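Local structure of uncharacterized protein TP-0789 domain-containing protein (Desulfovibrio piger ATCC 29098, 4Z48) at residues Glu31-Ile36 against Thr44-Thr49; Ser117-Glu122 against Thr221-Ser226. The protein is of unknown function but belongs to the LolA-like family of lipoprotein-sorting proteins and may bind a lipid or other apolar ligand. One frame throughout, in Å; residues are numbered along the deposited sequence.

Contact 1 is a backbone-driven pairing of two hairpin strands, partly buried: one face carries Ala32, Met34, Arg45 and Phe47 inward, while the other, which bears Val33 and Thr44, is the more exposed. Contact 2 is smaller and largely buried, fixing the loop residues 117-119 against the strand 219-230 through a side-chain hydrogen bond and an apolar touch. The two have strand 27-38 as a common neighbour, since it pairs with 41-54 on one edge and with 219-230 on the other; Ser35 O lies 2.8 Å from Val222 N. They meet on the inner face, where Ile36 CD1 packs 3.6 Å from Ser117 CA.

Contact 1 of 2, residues Glu31-Ile36 against Thr44-Thr49; sequences EAVMSI and TRSFKT
Ala32 and Phe47 form a hydrogen-bonded antiparallel pair, with Ala32 N donating to Phe47 O at 2.9 Å and Phe47 N returning the bond to Ala32 O. Met34 and Arg45 repeat the arrangement two residues on; there Met34 N reaches Arg45 O at 2.8 Å in a nearly straight bond (175° at the hydrogen), and Arg45 N donates to Met34 O. The segment axes run at 163°, as in a beta hairpin, which strands 27-38 and 41-54 make. At the non-hydrogen-bonded pairs the outer edges are also used: Glu31, Val33 and Ser35 bond through their backbones to Ser226, Asp224 and Val222, and Ser46 to Asp68.

On the face bearing Ala32, the methyl CB lies over the Phe47 ring, 3.8 Å from its centroid, a CH-pi contact displaced toward CZ. The ring swings across to Ala32 because its CG stands between the backbone N and the carbonyl carbon (chi1 57°). Met34, a selenomethionine, meets the ring edge with CB and has its SE 4.2 Å from Arg45 CD. Farther along, the Arg45 chain is bent at chi2, and its CD packs 3.7 Å from Ile36 CD1. Its guanidinium is held at two points, NH1 to Thr44 O at 2.9 Å and NE to Met115 O.

On the opposite face Glu31 and Lys48 run side by side, CG to CG 3.8 Å, but Glu31 OE2 and Lys48 NZ stay 4.8 Å apart. The carboxylate is bound instead by Tyr29 OH and Asn227 ND2, and Lys48 NZ makes a weak, long ion pair with Asp68.

The chemistry therefore divides: main-chain bonds set the register, Ala32, Met34 and Phe47 form an apolar inner layer joined by the aliphatic part of Arg45, and the buried guanidinium gives N-H groups to two carbonyl oxygens, which probably offsets part of the cost of burying its charge.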
loop_
_atom_site.group_PDB
_atom_site.type_symbol
_atom_site.label_atom_id
_atom_site.label_comp_id
_atom_site.label_asym_id
_atom_site.label_seq_id
_atom_site.Cartn_x
_atom_site.Cartn_y
_atom_site.Cartn_z
ATOM N N GLU A 31 4.849 9.237 10.036
ATOM C CA GLU A 31 3.985 8.994 11.178
ATOM C C GLU A 31 2.537 8.955 10.674
ATOM O O GLU A 31 2.165 9.682 9.741
ATOM C CB GLU A 31 4.188 10.087 12.233
ATOM C CG GLU A 31 5.558 10.033 12.875
ATOM C CD GLU A 31 5.903 11.256 13.695
ATOM O OE1 GLU A 31 4.977 12.029 14.022
ATOM O OE2 GLU A 31 7.102 11.464 13.979
ATOM N N ALA A 32 1.740 8.074 11.230
ATOM C CA ALA A 32 0.342 7.976 10.795
ATOM C C ALA A 32 -0.585 7.691 11.951
ATOM O O ALA A 32 -0.160 7.122 12.964
ATOM C CB ALA A 32 0.177 6.866 9.748
ATOM N N VAL A 33 -1.847 8.111 11.793
ATOM C CA VAL A 33 -2.962 7.781 12.685
ATOM C C VAL A 33 -4.028 7.142 11.787
ATOM O O VAL A 33 -4.358 7.699 10.734
ATOM C CB VAL A 33 -3.508 8.984 13.505
ATOM C CG1 VAL A 33 -4.814 8.600 14.213
ATOM C CG2 VAL A 33 -2.490 9.434 14.548
HETATM N N MSE A 34 -4.544 5.992 12.205
HETATM C CA MSE A 34 -5.575 5.239 11.506
HETATM C C MSE A 34 -6.804 5.161 12.395
HETATM O O MSE A 34 -6.690 4.902 13.591
HETATM C CB MSE A 34 -5.004 3.850 11.149
HETATM C CG MSE A 34 -6.007 2.760 10.921
HETATM SE SE MSE A 34 -4.977 1.061 10.833
HETATM C CE MSE A 34 -4.321 1.198 9.172
ATOM N N SER A 35 -7.963 5.442 11.820
ATOM C CA SER A 35 -9.241 5.362 12.512
ATOM C C SER A 35 -10.152 4.383 11.724
ATOM O O SER A 35 -10.436 4.593 10.544
ATOM C CB SER A 35 -9.846 6.764 12.654
ATOM O OG SER A 35 -11.142 6.708 13.222
ATOM N N ILE A 36 -10.547 3.292 12.374
ATOM C CA ILE A 36 -11.381 2.240 11.810
ATOM C C ILE A 36 -12.794 2.357 12.364
ATOM O O ILE A 36 -12.993 2.232 13.594
ATOM C CB ILE A 36 -10.759 0.849 12.150
ATOM C CG1 ILE A 36 -9.245 0.803 11.822
ATOM C CG2 ILE A 36 -11.513 -0.252 11.388
ATOM C CD1 ILE A 36 -8.454 -0.276 12.548
ATOM N N THR A 44 -8.615 2.705 16.902
ATOM C CA THR A 44 -7.602 3.652 16.441
ATOM C C THR A 44 -6.239 3.036 16.613
ATOM O O THR A 44 -6.058 2.147 17.439
ATOM C CB THR A 44 -7.727 5.062 17.156
ATOM O OG1 THR A 44 -7.096 5.071 18.430
ATOM C CG2 THR A 44 -9.147 5.537 17.283
ATOM N N ARG A 45 -5.316 3.426 15.765
ATOM C CA ARG A 45 -3.929 2.998 15.791
ATOM C C ARG A 45 -3.043 4.158 15.417
ATOM O O ARG A 45 -3.421 4.937 14.547
ATOM C CB ARG A 45 -3.668 1.844 14.812
ATOM C CG ARG A 45 -4.131 0.473 15.280
ATOM C CD ARG A 45 -5.558 0.171 14.855
ATOM N NE ARG A 45 -5.911 -1.205 15.186
ATOM C CZ ARG A 45 -6.387 -1.599 16.355
ATOM N NH1 ARG A 45 -6.596 -0.715 17.327
ATOM N NH2 ARG A 45 -6.670 -2.878 16.563
ATOM N N SER A 46 -1.889 4.275 16.070
ATOM C CA SER A 46 -0.844 5.257 15.753
ATOM C C SER A 46 0.370 4.454 15.397
ATOM O O SER A 46 0.684 3.510 16.130
ATOM C CB SER A 46 -0.544 6.177 16.941
ATOM O OG SER A 46 -1.533 7.173 17.126
ATOM N N PHE A 47 1.066 4.800 14.319
ATOM C CA PHE A 47 2.269 4.060 13.939
ATOM C C PHE A 47 3.309 4.918 13.207
ATOM O O PHE A 47 3.009 5.992 12.724
ATOM C CB PHE A 47 1.937 2.817 13.092
ATOM C CG PHE A 47 1.149 3.029 11.819
ATOM C CD1 PHE A 47 -0.245 3.077 11.840
ATOM C CD2 PHE A 47 1.794 3.143 10.593
ATOM C CE1 PHE A 47 -0.976 3.260 10.663
ATOM C CE2 PHE A 47 1.063 3.280 9.408
ATOM C CZ PHE A 47 -0.320 3.305 9.446
ATOM N N LYS A 48 4.550 4.445 13.194
ATOM C CA LYS A 48 5.640 5.036 12.422
ATOM C C LYS A 48 6.048 4.013 11.368
ATOM O O LYS A 48 6.033 2.804 11.638
ATOM C CB LYS A 48 6.841 5.441 13.300
ATOM C CG LYS A 48 6.585 6.623 14.234
ATOM C CD LYS A 48 7.690 6.755 15.269
ATOM C CE LYS A 48 7.505 8.011 16.094
ATOM N NZ LYS A 48 6.417 7.880 17.098
ATOM N N THR A 49 6.355 4.478 10.150
ATOM C CA THR A 49 6.797 3.622 9.064
ATOM C C THR A 49 8.210 4.017 8.643
ATOM O O THR A 49 8.454 5.169 8.325
ATOM C CB THR A 49 5.804 3.640 7.847
ATOM O OG1 THR A 49 4.493 3.258 8.283
ATOM C CG2 THR A 49 6.226 2.674 6.738
#

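Contact 2 of 2, residues Ser117-Glu122 against Thr221-Ser226; sequences SDLSNE and TVIDWS
Thr221 OG1 donates to Asp118 OD2 at 2.6 Å, the short polar link between loop residues 117-122 and strand residues 221-226. The hydroxyl meets the carboxylate oxygen on its anti side, 17° out of the carboxylate plane. It can do so because Thr221 OG1 is anti to its own carbonyl carbon (chi1 -63°), which directs the hydroxyl at the loop; Asp118 N is also 2.9 Å from Thr221 OG1. The other carboxylate oxygen, Asp118 OD1, forms a salt bridge with Arg214 NE and accepts from Ser219 OG.

Within the loop, Ser117 OG accepts from Leu119 N at 3.1 Å, closing an ST turn, and is further bonded to Phe114 O. The turn holds the two residues whose carbons meet Thr221 and Ile223.

The apolar interactions begin with Thr221 CG2, which sits 4.0 Å from Ser117 CB and 4.1 Å from Leu119 CD1. Leu119 and Ile223 then reach toward each other tip to tip: Ile223 CD1 stands 3.7 Å from Leu119 CD1 and 3.8 Å from Leu119 CD2, touching both branches of the leucine fork. Val212 of the adjacent strand 204-214 also packs against Leu119.

Thr221 thus serves both kinds of interaction, its hydroxyl facing a buried carboxylate and its methyl the hydrocarbon. With Arg214 and two hydroxyl donors gathered on it, the Asp118 carboxylate is probably ionised despite its burial.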
loop_
_atom_site.group_PDB
_atom_site.type_symbol
_atom_site.label_atom_id
_atom_site.label_comp_id
_atom_site.label_asym_id
_atom_site.label_seq_id
_atom_site.Cartn_x
_atom_site.Cartn_y
_atom_site.Cartn_z
ATOM N N SER A 117 -8.213 -3.331 10.452
ATOM C CA SER A 117 -8.575 -2.256 9.525
ATOM C C SER A 117 -9.184 -2.805 8.231
ATOM O O SER A 117 -9.303 -4.024 8.038
ATOM C CB SER A 117 -7.376 -1.365 9.193
ATOM O OG SER A 117 -6.526 -1.984 8.238
ATOM N N ASP A 118 -9.550 -1.870 7.329
ATOM C CA ASP A 118 -10.098 -2.197 6.013
ATOM C C ASP A 118 -8.987 -2.477 5.015
ATOM O O ASP A 118 -9.265 -2.902 3.898
ATOM C CB ASP A 118 -11.049 -1.111 5.553
ATOM C CG ASP A 118 -12.287 -1.167 6.433
ATOM O OD1 ASP A 118 -13.100 -2.045 6.221
ATOM O OD2 ASP A 118 -12.344 -0.419 7.447
ATOM N N LEU A 119 -7.733 -2.387 5.461
ATOM C CA LEU A 119 -6.573 -2.794 4.653
ATOM C C LEU A 119 -6.270 -4.272 4.936
ATOM O O LEU A 119 -6.412 -4.693 6.092
ATOM C CB LEU A 119 -5.349 -1.954 5.066
ATOM C CG LEU A 119 -5.190 -0.528 4.567
ATOM C CD1 LEU A 119 -6.218 0.414 5.191
ATOM C CD2 LEU A 119 -3.842 0.003 4.999
ATOM N N SER A 120 -5.839 -5.045 3.923
ATOM C CA SER A 120 -5.385 -6.416 4.089
ATOM C C SER A 120 -3.883 -6.405 4.267
ATOM O O SER A 120 -3.266 -5.398 3.946
ATOM C CB SER A 120 -5.763 -7.252 2.873
ATOM O OG SER A 120 -7.166 -7.429 2.768
ATOM N N ASN A 121 -3.277 -7.521 4.731
ATOM C CA ASN A 121 -1.815 -7.600 4.865
ATOM C C ASN A 121 -1.112 -7.379 3.501
ATOM O O ASN A 121 -0.068 -6.721 3.436
ATOM C CB ASN A 121 -1.395 -8.952 5.460
ATOM C CG ASN A 121 -1.843 -9.130 6.878
ATOM O OD1 ASN A 121 -1.868 -8.182 7.651
ATOM N ND2 ASN A 121 -2.237 -10.345 7.234
ATOM N N GLU A 122 -1.722 -7.854 2.412
ATOM C CA GLU A 122 -1.130 -7.682 1.082
ATOM C C GLU A 122 -1.173 -6.221 0.611
ATOM O O GLU A 122 -0.322 -5.846 -0.168
ATOM C CB GLU A 122 -1.769 -8.601 0.034
ATOM C CG GLU A 122 -3.201 -8.261 -0.365
ATOM C CD GLU A 122 -3.688 -9.065 -1.563
ATOM O OE1 GLU A 122 -2.993 -9.092 -2.606
ATOM O OE2 GLU A 122 -4.777 -9.668 -1.452
ATOM N N THR A 221 -11.949 2.766 6.902
ATOM C CA THR A 221 -10.724 3.155 7.597
ATOM C C THR A 221 -10.224 4.481 7.039
ATOM O O THR A 221 -10.141 4.635 5.821
ATOM C CB THR A 221 -9.673 2.007 7.489
ATOM O OG1 THR A 221 -10.204 0.839 8.153
ATOM C CG2 THR A 221 -8.337 2.370 8.119
ATOM N N VAL A 222 -9.854 5.425 7.916
ATOM C CA VAL A 222 -9.271 6.692 7.449
ATOM C C VAL A 222 -7.838 6.767 7.994
ATOM O O VAL A 222 -7.646 6.638 9.187
ATOM C CB VAL A 222 -10.127 7.924 7.828
ATOM C CG1 VAL A 222 -9.472 9.226 7.353
ATOM C CG2 VAL A 222 -11.544 7.803 7.264
ATOM N N ILE A 223 -6.841 6.971 7.119
ATOM C CA ILE A 223 -5.454 7.070 7.579
ATOM C C ILE A 223 -4.898 8.447 7.231
ATOM O O ILE A 223 -4.936 8.854 6.057
ATOM C CB ILE A 223 -4.534 5.954 6.974
ATOM C CG1 ILE A 223 -5.170 4.538 7.065
ATOM C CG2 ILE A 223 -3.156 5.992 7.681
ATOM C CD1 ILE A 223 -4.482 3.548 6.125
ATOM N N ASP A 224 -4.299 9.100 8.239
ATOM C CA ASP A 224 -3.675 10.405 8.116
ATOM C C ASP A 224 -2.214 10.291 8.359
ATOM O O ASP A 224 -1.812 9.921 9.467
ATOM C CB ASP A 224 -4.276 11.411 9.095
ATOM C CG ASP A 224 -5.649 11.918 8.761
ATOM O OD1 ASP A 224 -5.746 12.785 7.884
ATOM O OD2 ASP A 224 -6.599 11.616 9.541
ATOM N N TRP A 225 -1.405 10.626 7.341
ATOM C CA TRP A 225 0.040 10.637 7.477
ATOM C C TRP A 225 0.534 12.055 7.719
ATOM O O TRP A 225 0.051 13.035 7.098
ATOM C CB TRP A 225 0.766 10.068 6.257
ATOM C CG TRP A 225 0.698 8.577 6.096
ATOM C CD1 TRP A 225 1.577 7.650 6.580
ATOM C CD2 TRP A 225 -0.331 7.847 5.428
ATOM N NE1 TRP A 225 1.193 6.386 6.196
ATOM C CE2 TRP A 225 0.003 6.473 5.517
ATOM C CE3 TRP A 225 -1.509 8.217 4.755
ATOM C CZ2 TRP A 225 -0.797 5.468 4.952
ATOM C CZ3 TRP A 225 -2.285 7.214 4.162
ATOM C CH2 TRP A 225 -1.922 5.866 4.254
ATOM N N SER A 226 1.569 12.159 8.551
ATOM C CA SER A 226 2.207 13.438 8.820
ATOM C C SER A 226 3.667 13.221 9.192
ATOM O O SER A 226 4.102 12.076 9.330
ATOM C CB SER A 226 1.440 14.247 9.865
ATOM O OG SER A 226 1.308 13.606 11.116
#